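Local coordinates for protein rifamycin polyketide synthase (Amycolatopsis mediterranei, PDB 4LN9) that carries out, through its dehydratase domain in the terminal module of the synthase, the dehydration of a polyketide intermediate on the way to rifamycin, at residues A[268-273]-A[303-308]; A[280-285]-A[294-299]; A[96-101]-A[152-157]; A[217-222]-A[236-241]. All coordinates share one frame; numbering follows the deposited sequence.

Interaction 1: A[268-273]-A[303-308]; sequences NGLRLH and LVVTLD
H273 NE2 and T306 OG1 meet at 2.8 Å in a nearly straight hydrogen bond (169°) at one end of an antiparallel strand pair. The hydroxyl lies at the edge of the imidazole, near its plane, while L303 CD1 sits over one ring face, 4.0 Å from the ring centroid, in a CH-pi contact. With CG beside the backbone N (chi1 -60°), the H273 ring turns back along its own strand to lie opposite T306, and H273 N binds V304 O at 2.7 Å. Next along, R271 and T306 form a hydrogen-bonded pair, R271 N to T306 O measuring 2.9 Å. The opposite face is apolar and tightly packed: L270 CD1 rests 3.9 Å from V305 CG2, L270 CB meets L307 CD1, and V84 and V88 of helix 80-93 also touch L270. The D308 side is more open to solvent: D308 is exposed and N268 partly so. D308 N reaches G269 O from above its carbonyl plane, but R271 NH1 and D308 OD2, 4.1 Å apart, are too distant for a salt bridge. Water 1 accepts a bond from R271 NH1 at 2.8 Å and is also hydrogen-bonded to T306 OG1. Held by both imidazole and water, the threonine hydroxyl probably has little freedom to turn and links H273, through the water, to R271.

Interaction 2: A[280-285]-A[294-299]; sequences LRVRVA and LEAVDE
R281 and E299 form the charged end of a beta hairpin whose strands, 279-285 and 291-297, run antiparallel; E299 lies in the loop that follows the second. The salt bridge is side-on: R281 NE meets E299 OE2 at 2.9 Å and R281 NH2 meets E299 OE1 at 2.8 Å, each oxygen approached on its syn side. Both oxygens lie near the guanidinium plane, although the carboxylate is turned 43° against it. The arginine is extended from CG to NE, whereas the glutamate bends at chi2 (-57°), which folds its carboxylate back to the arginine. R281 NH1 bonds F167 O, and W170 adds a cation-pi contact.

Backbone hydrogen bonds come in two reciprocal pairs, R281 with V297 and R283 with E295; R283 N to E295 O is 2.9 Å.

Apolar contacts fill the face carrying V282, V284, L294 and A296. L294 CD1 lies across V284 CG2 at 3.6 Å and also touches V282 CB, while V282 CG1 meets A296 CB at 3.7 Å. L280 CD1 extends this row to A296 CB at 3.9 Å. Helix 236-251 packs against this face through L238, L239, A242 and T246.

On the other face, R283 turns to E214 in a salt bridge, and E295 accepts bonds from A164 N and F165 N. The chemistry is thus divided between an apolar face toward the helix and a face of charged side chains and V297, which meets A163, A164, F165, F167 and W170, and E214 through R283. R281, held at all three guanidinium nitrogens, is probably restricted in rotation.

Interaction 3: A[96-101]-A[152-157]; sequences CPVLDE and VLVPEN
V98 and V154 meet at 3.5 Å, V98 CB against V154 CG2, on one face of an antiparallel strand pair; L99 and L153 meet on the other, L99 CD1 lying across L153 CD2 at 3.6 Å. L153 also packs CB to CB with C96 at 4.0 Å, and the C96 sulfur touches P155 CG. L99 also touches V84 and V88 of helix 80-93.

Around this apolar centre, V98 and V154 exchange two backbone bonds, V154 N to V98 O being 2.9 Å. L99 is then the centre of an inverse gamma turn, and the register slips by one: D100 N and E101 N both face V152 O, the first at 3.0 Å and the second at 3.4 Å, both weak bonds. Regular pairing resumes with V152 N to E101 O.

At the polar edge, D100 OD2 lies 3.6 Å from V154 CG1. E156 bends at chi2 (88°) and crosses V98 at about a right angle, bringing OE2 to 3.4 Å from V98 CG2; that oxygen forms a salt bridge with R271 NE, a partner on strand 263-272. The doubled residues opposite V152 make a classic beta bulge, here in the strand of the first hotdog that borders the second, and so beside the seam of the double hotdog fold.

Interaction 4: A[217-222]-A[236-241]; sequences AEIALP and PALLDA
In this double hotdog fold, strand 214-220 and the loop after it pack on the first turns of helix 236-251. H235 and the first turn of the helix read HPALLD, matching the motif known from polyketide synthase dehydratases. I219 and L221, two residues apart, grip the helix with buried hydrocarbon alone; no hydrogen bond crosses. Between them wedges L238, whose CD1 is 3.7 Å from I219 CG2 and 4.0 Å from L221 CG. L238 holds CG anti to its backbone N (chi1 -162°), which carries CD1 toward I219 and L221, obliquely to both partners. The small residues A237 and A241, one turn apart, let the larger ones in: L221 CD2 reaches A237 CB at 3.8 Å, while I219 CG2 reaches A241 CB at 3.5 Å. L280 and V282 of the neighbouring strand continue the same apolar layer, touching L238 and I219 respectively. L239 and D240 touch T81 of helix 80-93; D240 OD2 is hydrogen-bonded to H244 ND1. The far end of the isoleucine reaches the helix backbone, I219 CD1 lying 3.7 Å from A241 O.

Interactions 3, 1, 2 and 4 follow one another across neighbouring strands, with successive centres about 11, 10 and 10 Å apart. Probable backbone bonds join them: L270 N to L99 O at 2.9 Å between interactions 1 and 3, where the two hotdogs meet, L307 N to L294 O at 2.8 Å between 1 and 2, and L280 N to I219 O at 2.8 Å between 2 and 4. Between interactions 2 and 4, L239 CD1 also lies 3.7 Å from L294 CD2. Interactions 3 and 4, about 23 Å apart between centres, do not touch. As in related dehydratases, the active site probably lies between the two hotdogs, near the helix of interaction 4.

Interaction 1: A[268-273]-A[303-308]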
loop_
_atom_site.group_PDB
_atom_site.type_symbol
_atom_site.label_atom_id
_atom_site.label_comp_id
_atom_site.label_asym_id
_atom_site.label_seq_id
_atom_site.Cartn_x
_atom_site.Cartn_y
_atom_site.Cartn_z
ATOM N N ASN A 268 -19.188 19.331 0.315
ATOM C CA ASN A 268 -20.341 18.454 0.467
ATOM C C ASN A 268 -20.994 18.171 -0.876
ATOM O O ASN A 268 -21.275 19.093 -1.641
ATOM C CB ASN A 268 -21.360 19.080 1.420
ATOM C CG ASN A 268 -20.833 19.203 2.837
ATOM O OD1 ASN A 268 -20.441 20.285 3.274
ATOM N ND2 ASN A 268 -20.812 18.089 3.557
ATOM N N GLY A 269 -21.142 16.890 -1.201
ATOM C CA GLY A 269 -21.872 16.482 -2.398
ATOM C C GLY A 269 -21.165 16.863 -3.685
ATOM O O GLY A 269 -21.755 17.489 -4.568
ATOM N N LEU A 270 -19.918 16.426 -3.823
ATOM C CA LEU A 270 -19.196 16.616 -5.071
ATOM C C LEU A 270 -19.248 15.401 -5.993
ATOM O O LEU A 270 -18.933 14.278 -5.588
ATOM C CB LEU A 270 -17.751 17.051 -4.834
ATOM C CG LEU A 270 -17.110 17.347 -6.191
ATOM C CD1 LEU A 270 -16.691 18.804 -6.353
ATOM C CD2 LEU A 270 -15.971 16.391 -6.533
ATOM N N ARG A 271 -19.684 15.635 -7.227
ATOM C CA ARG A 271 -19.765 14.587 -8.237
ATOM C C ARG A 271 -19.016 15.005 -9.491
ATOM O O ARG A 271 -19.279 16.069 -10.052
ATOM C CB ARG A 271 -21.220 14.320 -8.606
ATOM C CG ARG A 271 -21.965 13.459 -7.608
ATOM C CD ARG A 271 -23.428 13.359 -7.997
ATOM N NE ARG A 271 -24.220 12.740 -6.942
ATOM C CZ ARG A 271 -24.649 13.380 -5.858
ATOM N NH1 ARG A 271 -24.413 14.677 -5.713
ATOM N NH2 ARG A 271 -25.334 12.726 -4.930
ATOM N N LEU A 272 -18.216 14.090 -10.022
ATOM C CA LEU A 272 -17.599 14.288 -11.320
ATOM C C LEU A 272 -18.313 13.448 -12.368
ATOM O O LEU A 272 -18.521 12.251 -12.174
ATOM C CB LEU A 272 -16.122 13.907 -11.265
ATOM C CG LEU A 272 -15.407 13.972 -12.612
ATOM C CD1 LEU A 272 -15.056 15.412 -12.952
ATOM C CD2 LEU A 272 -14.164 13.095 -12.605
ATOM N N HIS A 273 -18.824 14.105 -13.405
ATOM C CA HIS A 273 -19.764 13.454 -14.308
ATOM C C HIS A 273 -19.102 13.058 -15.590
ATOM O O HIS A 273 -19.479 12.064 -16.210
ATOM C CB HIS A 273 -20.957 14.356 -14.590
ATOM C CG HIS A 273 -21.740 14.730 -13.358
ATOM N ND1 HIS A 273 -22.613 13.889 -12.773
ATOM C CD2 HIS A 273 -21.682 15.860 -12.550
ATOM C CE1 HIS A 273 -23.117 14.469 -11.669
ATOM N NE2 HIS A 273 -22.578 15.692 -11.559
ATOM N N LEU A 303 -22.788 17.702 -18.667
ATOM C CA LEU A 303 -22.339 17.917 -17.288
ATOM C C LEU A 303 -20.895 17.460 -17.080
ATOM O O LEU A 303 -20.542 16.332 -17.431
ATOM C CB LEU A 303 -23.244 17.165 -16.315
ATOM C CG LEU A 303 -24.325 17.939 -15.558
ATOM C CD1 LEU A 303 -25.004 16.997 -14.567
ATOM C CD2 LEU A 303 -23.743 19.148 -14.839
ATOM N N VAL A 304 -20.147 18.234 -16.294
ATOM C CA VAL A 304 -18.796 17.846 -15.894
ATOM C C VAL A 304 -18.631 17.697 -14.379
ATOM O O VAL A 304 -18.134 16.676 -13.904
ATOM C CB VAL A 304 -17.730 18.813 -16.451
ATOM C CG1 VAL A 304 -16.342 18.410 -15.974
ATOM C CG2 VAL A 304 -17.788 18.847 -17.972
ATOM N N VAL A 305 -19.058 18.702 -13.619
ATOM C CA VAL A 305 -18.999 18.622 -12.159
ATOM C C VAL A 305 -20.177 19.330 -11.491
ATOM O O VAL A 305 -20.675 20.334 -11.997
ATOM C CB VAL A 305 -17.658 19.154 -11.605
ATOM C CG1 VAL A 305 -17.315 20.501 -12.223
ATOM C CG2 VAL A 305 -17.699 19.246 -10.086
ATOM N N THR A 306 -20.722 18.711 -10.448
ATOM C CA THR A 306 -21.665 19.401 -9.579
ATOM C C THR A 306 -21.185 19.375 -8.139
ATOM O O THR A 306 -20.574 18.405 -7.694
ATOM C CB THR A 306 -23.078 18.790 -9.654
ATOM O OG1 THR A 306 -23.011 17.387 -9.374
ATOM C CG2 THR A 306 -23.680 18.999 -11.036
ATOM N N LEU A 307 -21.435 20.467 -7.428
ATOM C CA LEU A 307 -21.018 20.590 -6.041
ATOM C C LEU A 307 -22.170 21.164 -5.222
ATOM O O LEU A 307 -22.649 22.263 -5.504
ATOM C CB LEU A 307 -19.799 21.509 -5.948
ATOM C CG LEU A 307 -19.349 21.918 -4.546
ATOM C CD1 LEU A 307 -19.112 20.683 -3.690
ATOM C CD2 LEU A 307 -18.091 22.771 -4.622
ATOM N N ASP A 308 -22.681 20.377 -4.275
ATOM C CA ASP A 308 -23.830 20.803 -3.477
ATOM C C ASP A 308 -23.461 21.984 -2.584
ATOM O O ASP A 308 -24.187 22.976 -2.519
ATOM C CB ASP A 308 -24.365 19.649 -2.621
ATOM C CG ASP A 308 -25.087 18.595 -3.442
ATOM O OD1 ASP A 308 -25.421 18.873 -4.613
ATOM O OD2 ASP A 308 -25.335 17.493 -2.908
HETATM O O HOH W 1 -23.310 17.080 -6.609
#

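Interaction 2: A[280-285]-A[294-299]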
loop_
_atom_site.group_PDB
_atom_site.type_symbol
_atom_site.label_atom_id
_atom_site.label_comp_id
_atom_site.label_asym_id
_atom_site.label_seq_id
_atom_site.Cartn_x
_atom_site.Cartn_y
_atom_site.Cartn_z
ATOM N N LEU A 280 -14.684 24.920 -19.467
ATOM C CA LEU A 280 -15.977 24.798 -18.792
ATOM C C LEU A 280 -16.811 26.061 -18.962
ATOM O O LEU A 280 -16.267 27.162 -19.031
ATOM C CB LEU A 280 -15.785 24.519 -17.301
ATOM C CG LEU A 280 -15.089 23.233 -16.850
ATOM C CD1 LEU A 280 -14.972 23.236 -15.330
ATOM C CD2 LEU A 280 -15.833 21.996 -17.333
ATOM N N ARG A 281 -18.130 25.905 -18.929
ATOM C CA ARG A 281 -19.027 26.979 -18.520
ATOM C C ARG A 281 -19.561 26.664 -17.130
ATOM O O ARG A 281 -19.954 25.531 -16.855
ATOM C CB ARG A 281 -20.204 27.085 -19.493
ATOM C CG ARG A 281 -19.818 27.371 -20.935
ATOM C CD ARG A 281 -21.059 27.417 -21.815
ATOM N NE ARG A 281 -20.728 27.276 -23.230
ATOM C CZ ARG A 281 -21.619 27.273 -24.218
ATOM N NH1 ARG A 281 -22.917 27.358 -23.951
ATOM N NH2 ARG A 281 -21.211 27.138 -25.473
ATOM N N VAL A 282 -19.521 27.651 -16.241
ATOM C CA VAL A 282 -19.821 27.420 -14.832
ATOM C C VAL A 282 -20.855 28.407 -14.291
ATOM O O VAL A 282 -20.934 29.550 -14.745
ATOM C CB VAL A 282 -18.546 27.469 -13.965
ATOM C CG1 VAL A 282 -17.434 26.656 -14.609
ATOM C CG2 VAL A 282 -18.103 28.909 -13.756
ATOM N N ARG A 283 -21.746 27.903 -13.437
ATOM C CA ARG A 283 -22.584 28.754 -12.588
ATOM C C ARG A 283 -22.254 28.516 -11.118
ATOM O O ARG A 283 -22.308 27.383 -10.639
ATOM C CB ARG A 283 -24.073 28.472 -12.831
ATOM C CG ARG A 283 -25.003 29.184 -11.855
ATOM C CD ARG A 283 -26.448 28.739 -12.026
ATOM N NE ARG A 283 -27.363 29.469 -11.150
ATOM C CZ ARG A 283 -27.723 29.062 -9.936
ATOM N NH1 ARG A 283 -27.218 27.942 -9.436
ATOM N NH2 ARG A 283 -28.596 29.764 -9.227
ATOM N N VAL A 284 -21.898 29.584 -10.412
ATOM C CA VAL A 284 -21.631 29.493 -8.980
ATOM C C VAL A 284 -22.635 30.323 -8.186
ATOM O O VAL A 284 -22.886 31.483 -8.512
ATOM C CB VAL A 284 -20.195 29.942 -8.640
ATOM C CG1 VAL A 284 -19.962 29.877 -7.138
ATOM C CG2 VAL A 284 -19.182 29.074 -9.373
ATOM N N ALA A 285 -23.275 29.695 -7.202
ATOM C CA ALA A 285 -24.272 30.379 -6.378
ATOM C C ALA A 285 -24.075 30.146 -4.881
ATOM O O ALA A 285 -23.213 29.368 -4.471
ATOM C CB ALA A 285 -25.679 29.977 -6.799
ATOM N N LEU A 294 -21.813 24.698 -7.112
ATOM C CA LEU A 294 -21.241 24.793 -8.448
ATOM C C LEU A 294 -21.896 23.783 -9.382
ATOM O O LEU A 294 -22.207 22.661 -8.981
ATOM C CB LEU A 294 -19.725 24.574 -8.402
ATOM C CG LEU A 294 -19.005 24.347 -9.735
ATOM C CD1 LEU A 294 -18.965 25.629 -10.552
ATOM C CD2 LEU A 294 -17.598 23.815 -9.505
ATOM N N GLU A 295 -22.213 24.235 -10.595
ATOM C CA GLU A 295 -22.522 23.337 -11.706
ATOM C C GLU A 295 -21.694 23.784 -12.903
ATOM O O GLU A 295 -21.557 24.981 -13.154
ATOM C CB GLU A 295 -24.019 23.408 -12.049
ATOM C CG GLU A 295 -24.494 22.385 -13.076
ATOM C CD GLU A 295 -26.014 22.299 -13.176
ATOM O OE1 GLU A 295 -26.661 23.350 -13.375
ATOM O OE2 GLU A 295 -26.556 21.174 -13.105
ATOM N N ALA A 296 -21.040 22.834 -13.564
ATOM C CA ALA A 296 -20.191 23.158 -14.701
ATOM C C ALA A 296 -20.415 22.172 -15.842
ATOM O O ALA A 296 -20.649 20.985 -15.611
ATOM C CB ALA A 296 -18.728 23.176 -14.285
ATOM N N VAL A 297 -20.506 22.705 -17.059
ATOM C CA VAL A 297 -20.655 21.883 -18.258
ATOM C C VAL A 297 -19.479 22.104 -19.209
ATOM O O VAL A 297 -18.760 23.096 -19.095
ATOM C CB VAL A 297 -21.972 22.189 -19.008
ATOM C CG1 VAL A 297 -23.177 21.868 -18.136
ATOM C CG2 VAL A 297 -22.009 23.639 -19.473
ATOM N N ASP A 298 -19.244 21.144 -20.102
ATOM C CA ASP A 298 -18.272 21.357 -21.173
ATOM C C ASP A 298 -18.926 22.082 -22.343
ATOM O O ASP A 298 -20.101 22.441 -22.277
ATOM C CB ASP A 298 -17.639 20.034 -21.624
ATOM C CG ASP A 298 -18.660 19.039 -22.147
ATOM O OD1 ASP A 298 -19.676 19.471 -22.732
ATOM O OD2 ASP A 298 -18.394 17.821 -22.057
ATOM N N GLU A 299 -18.153 22.357 -23.386
ATOM C CA GLU A 299 -18.634 23.218 -24.459
ATOM C C GLU A 299 -19.726 22.552 -25.293
ATOM O O GLU A 299 -20.558 23.232 -25.895
ATOM C CB GLU A 299 -17.475 23.678 -25.340
ATOM C CG GLU A 299 -16.800 24.939 -24.824
ATOM C CD GLU A 299 -17.776 26.089 -24.662
ATOM O OE1 GLU A 299 -18.488 26.401 -25.640
ATOM O OE2 GLU A 299 -17.919 26.600 -23.530
HETATM O O HOH W 2 -16.416 27.860 -21.908
#

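Interaction 3: A[96-101]-A[152-157]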
loop_
_atom_site.group_PDB
_atom_site.type_symbol
_atom_site.label_atom_id
_atom_site.label_comp_id
_atom_site.label_asym_id
_atom_site.label_seq_id
_atom_site.Cartn_x
_atom_site.Cartn_y
_atom_site.Cartn_z
ATOM N N CYS A 96 -17.038 3.818 -5.652
ATOM C CA CYS A 96 -17.661 4.829 -4.801
ATOM C C CYS A 96 -17.267 6.220 -5.270
ATOM O O CYS A 96 -16.510 6.909 -4.589
ATOM C CB CYS A 96 -17.173 4.676 -3.359
ATOM S SG CYS A 96 -17.890 3.294 -2.443
ATOM N N PRO A 97 -17.805 6.657 -6.418
ATOM C CA PRO A 97 -17.305 7.873 -7.054
ATOM C C PRO A 97 -17.823 9.174 -6.428
ATOM O O PRO A 97 -17.288 10.244 -6.720
ATOM C CB PRO A 97 -17.800 7.737 -8.495
ATOM C CG PRO A 97 -19.046 6.926 -8.379
ATOM C CD PRO A 97 -18.800 5.959 -7.253
ATOM N N VAL A 98 -18.850 9.093 -5.586
ATOM C CA VAL A 98 -19.487 10.303 -5.064
ATOM C C VAL A 98 -18.824 10.792 -3.781
ATOM O O VAL A 98 -18.706 10.046 -2.809
ATOM C CB VAL A 98 -20.994 10.100 -4.816
ATOM C CG1 VAL A 98 -21.601 11.343 -4.183
ATOM C CG2 VAL A 98 -21.700 9.762 -6.121
ATOM N N LEU A 99 -18.387 12.048 -3.787
ATOM C CA LEU A 99 -17.785 12.651 -2.603
ATOM C C LEU A 99 -18.853 13.252 -1.691
ATOM O O LEU A 99 -19.261 14.402 -1.859
ATOM C CB LEU A 99 -16.733 13.700 -2.991
ATOM C CG LEU A 99 -15.832 14.242 -1.872
ATOM C CD1 LEU A 99 -15.208 13.107 -1.073
ATOM C CD2 LEU A 99 -14.758 15.161 -2.436
ATOM N N ASP A 100 -19.349 12.426 -0.772
ATOM C CA ASP A 100 -20.415 12.807 0.153
ATOM C C ASP A 100 -19.948 13.979 1.008
ATOM O O ASP A 100 -20.633 14.997 1.118
ATOM C CB ASP A 100 -20.756 11.608 1.050
ATOM C CG ASP A 100 -22.138 11.705 1.675
ATOM O OD1 ASP A 100 -22.872 12.673 1.377
ATOM O OD2 ASP A 100 -22.495 10.799 2.463
ATOM N N GLU A 101 -18.725 13.869 1.519
ATOM C CA GLU A 101 -18.157 14.893 2.386
ATOM C C GLU A 101 -16.630 14.818 2.381
ATOM O O GLU A 101 -16.052 13.735 2.285
ATOM C CB GLU A 101 -18.696 14.733 3.811
ATOM C CG GLU A 101 -18.232 15.802 4.788
ATOM C CD GLU A 101 -18.965 15.731 6.114
ATOM O OE1 GLU A 101 -19.666 14.725 6.357
ATOM O OE2 GLU A 101 -18.865 16.696 6.902
ATOM N N VAL A 152 -15.846 11.017 3.211
ATOM C CA VAL A 152 -16.683 9.856 2.953
ATOM C C VAL A 152 -17.042 9.800 1.471
ATOM O O VAL A 152 -17.460 10.804 0.891
ATOM C CB VAL A 152 -17.986 9.925 3.771
ATOM C CG1 VAL A 152 -18.888 8.746 3.437
ATOM C CG2 VAL A 152 -17.678 9.965 5.260
ATOM N N LEU A 153 -16.759 8.665 0.839
ATOM C CA LEU A 153 -17.214 8.407 -0.521
ATOM C C LEU A 153 -18.341 7.386 -0.538
ATOM O O LEU A 153 -18.372 6.471 0.282
ATOM C CB LEU A 153 -16.053 7.925 -1.386
ATOM C CG LEU A 153 -14.948 8.976 -1.505
ATOM C CD1 LEU A 153 -13.593 8.309 -1.679
ATOM C CD2 LEU A 153 -15.242 9.924 -2.657
ATOM N N VAL A 154 -19.318 7.607 -1.412
ATOM C CA VAL A 154 -20.496 6.747 -1.470
ATOM C C VAL A 154 -20.746 6.305 -2.907
ATOM O O VAL A 154 -20.282 6.949 -3.847
ATOM C CB VAL A 154 -21.749 7.462 -0.925
ATOM C CG1 VAL A 154 -21.526 7.903 0.513
ATOM C CG2 VAL A 154 -22.113 8.650 -1.804
ATOM N N PRO A 155 -21.448 5.175 -3.082
ATOM C CA PRO A 155 -21.751 4.729 -4.437
ATOM C C PRO A 155 -22.757 5.668 -5.095
ATOM O O PRO A 155 -23.389 6.471 -4.410
ATOM C CB PRO A 155 -22.379 3.342 -4.223
ATOM C CG PRO A 155 -22.062 2.963 -2.811
ATOM C CD PRO A 155 -21.984 4.260 -2.064
ATOM N N GLU A 156 -22.755 5.702 -6.425
ATOM C CA GLU A 156 -23.769 6.457 -7.151
ATOM C C GLU A 156 -25.032 5.621 -7.292
ATOM O O GLU A 156 -25.078 4.695 -8.101
ATOM C CB GLU A 156 -23.252 6.833 -8.540
ATOM C CG GLU A 156 -24.213 7.703 -9.332
ATOM C CD GLU A 156 -24.006 9.182 -9.068
ATOM O OE1 GLU A 156 -23.278 9.826 -9.852
ATOM O OE2 GLU A 156 -24.512 9.681 -8.042
ATOM N N ASN A 157 -26.012 5.866 -6.427
ATOM C CA ASN A 157 -27.271 5.125 -6.475
ATOM C C ASN A 157 -28.045 5.417 -7.757
ATOM O O ASN A 157 -28.723 4.548 -8.307
ATOM C CB ASN A 157 -28.134 5.486 -5.267
ATOM C CG ASN A 157 -28.281 6.985 -5.085
ATOM O OD1 ASN A 157 -27.346 7.749 -5.333
ATOM N ND2 ASN A 157 -29.459 7.416 -4.644
#

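Interaction 4: A[217-222]-A[236-241]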
loop_
_atom_site.group_PDB
_atom_site.type_symbol
_atom_site.label_atom_id
_atom_site.label_comp_id
_atom_site.label_asym_id
_atom_site.label_seq_id
_atom_site.Cartn_x
_atom_site.Cartn_y
_atom_site.Cartn_z
ATOM N N ALA A 217 -19.090 32.001 -15.483
ATOM C CA ALA A 217 -17.739 32.143 -16.010
ATOM C C ALA A 217 -17.429 31.134 -17.101
ATOM O O ALA A 217 -18.000 30.042 -17.138
ATOM C CB ALA A 217 -16.714 32.052 -14.890
ATOM N N GLU A 218 -16.560 31.534 -18.025
ATOM C CA GLU A 218 -15.890 30.580 -18.889
ATOM C C GLU A 218 -14.482 30.330 -18.382
ATOM O O GLU A 218 -13.757 31.261 -18.026
ATOM C CB GLU A 218 -15.868 31.076 -20.338
ATOM C CG GLU A 218 -17.254 31.195 -20.959
ATOM C CD GLU A 218 -17.228 31.533 -22.440
ATOM O OE1 GLU A 218 -16.245 31.171 -23.127
ATOM O OE2 GLU A 218 -18.254 32.039 -22.944
ATOM N N ILE A 219 -14.149 29.051 -18.244
ATOM C CA ILE A 219 -12.866 28.638 -17.705
ATOM C C ILE A 219 -12.166 27.805 -18.766
ATOM O O ILE A 219 -12.790 26.961 -19.407
ATOM C CB ILE A 219 -13.048 27.757 -16.453
ATOM C CG1 ILE A 219 -14.109 28.351 -15.523
ATOM C CG2 ILE A 219 -11.723 27.567 -15.731
ATOM C CD1 ILE A 219 -13.701 29.659 -14.881
ATOM N N ALA A 220 -10.914 28.145 -19.054
ATOM C CA ALA A 220 -10.117 27.359 -19.983
ATOM C C ALA A 220 -8.671 27.308 -19.511
ATOM O O ALA A 220 -8.072 28.340 -19.212
ATOM C CB ALA A 220 -10.198 27.953 -21.382
ATOM N N LEU A 221 -8.146 26.097 -19.350
ATOM C CA LEU A 221 -6.752 25.922 -18.952
ATOM C C LEU A 221 -5.847 26.424 -20.068
ATOM O O LEU A 221 -6.170 26.267 -21.246
ATOM C CB LEU A 221 -6.456 24.444 -18.677
ATOM C CG LEU A 221 -6.980 23.838 -17.372
ATOM C CD1 LEU A 221 -6.380 22.457 -17.150
ATOM C CD2 LEU A 221 -6.692 24.751 -16.189
ATOM N N PRO A 222 -4.686 26.993 -19.708
ATOM C CA PRO A 222 -3.714 27.351 -20.737
ATOM C C PRO A 222 -3.217 26.112 -21.470
ATOM O O PRO A 222 -3.345 25.000 -20.958
ATOM C CB PRO A 222 -2.574 27.990 -19.939
ATOM C CG PRO A 222 -2.700 27.417 -18.568
ATOM C CD PRO A 222 -4.172 27.230 -18.347
ATOM N N PRO A 236 -7.113 19.846 -11.219
ATOM C CA PRO A 236 -7.357 20.663 -10.034
ATOM C C PRO A 236 -7.359 22.161 -10.337
ATOM O O PRO A 236 -8.025 22.925 -9.642
ATOM C CB PRO A 236 -6.186 20.304 -9.119
ATOM C CG PRO A 236 -5.860 18.896 -9.484
ATOM C CD PRO A 236 -6.136 18.772 -10.960
ATOM N N ALA A 237 -6.619 22.575 -11.361
ATOM C CA ALA A 237 -6.600 23.981 -11.753
ATOM C C ALA A 237 -7.898 24.405 -12.442
ATOM O O ALA A 237 -8.386 25.514 -12.227
ATOM C CB ALA A 237 -5.395 24.282 -12.636
ATOM N N LEU A 238 -8.494 23.493 -13.207
ATOM C CA LEU A 238 -9.803 23.743 -13.810
ATOM C C LEU A 238 -10.897 23.900 -12.752
ATOM O O LEU A 238 -11.647 24.877 -12.769
ATOM C CB LEU A 238 -10.171 22.641 -14.808
ATOM C CG LEU A 238 -11.278 22.965 -15.819
ATOM C CD1 LEU A 238 -10.882 24.142 -16.697
ATOM C CD2 LEU A 238 -11.608 21.746 -16.668
ATOM N N LEU A 239 -10.913 23.001 -11.773
ATOM C CA LEU A 239 -11.886 23.085 -10.691
ATOM C C LEU A 239 -11.629 24.290 -9.789
ATOM O O LEU A 239 -12.564 24.988 -9.396
ATOM C CB LEU A 239 -11.915 21.794 -9.870
ATOM C CG LEU A 239 -13.020 21.715 -8.811
ATOM C CD1 LEU A 239 -14.382 21.958 -9.444
ATOM C CD2 LEU A 239 -12.988 20.375 -8.091
ATOM N N ASP A 240 -10.358 24.578 -9.520
ATOM C CA ASP A 240 -10.015 25.742 -8.709
ATOM C C ASP A 240 -10.474 27.040 -9.362
ATOM O O ASP A 240 -10.997 27.928 -8.689
ATOM C CB ASP A 240 -8.515 25.802 -8.416
ATOM C CG ASP A 240 -8.171 26.840 -7.361
ATOM O OD1 ASP A 240 -8.237 26.507 -6.157
ATOM O OD2 ASP A 240 -7.888 27.999 -7.731
ATOM N N ALA A 241 -10.195 27.185 -10.653
ATOM C CA ALA A 241 -10.593 28.387 -11.379
ATOM C C ALA A 241 -12.112 28.505 -11.444
ATOM O O ALA A 241 -12.662 29.603 -11.352
ATOM C CB ALA A 241 -9.998 28.388 -12.778
#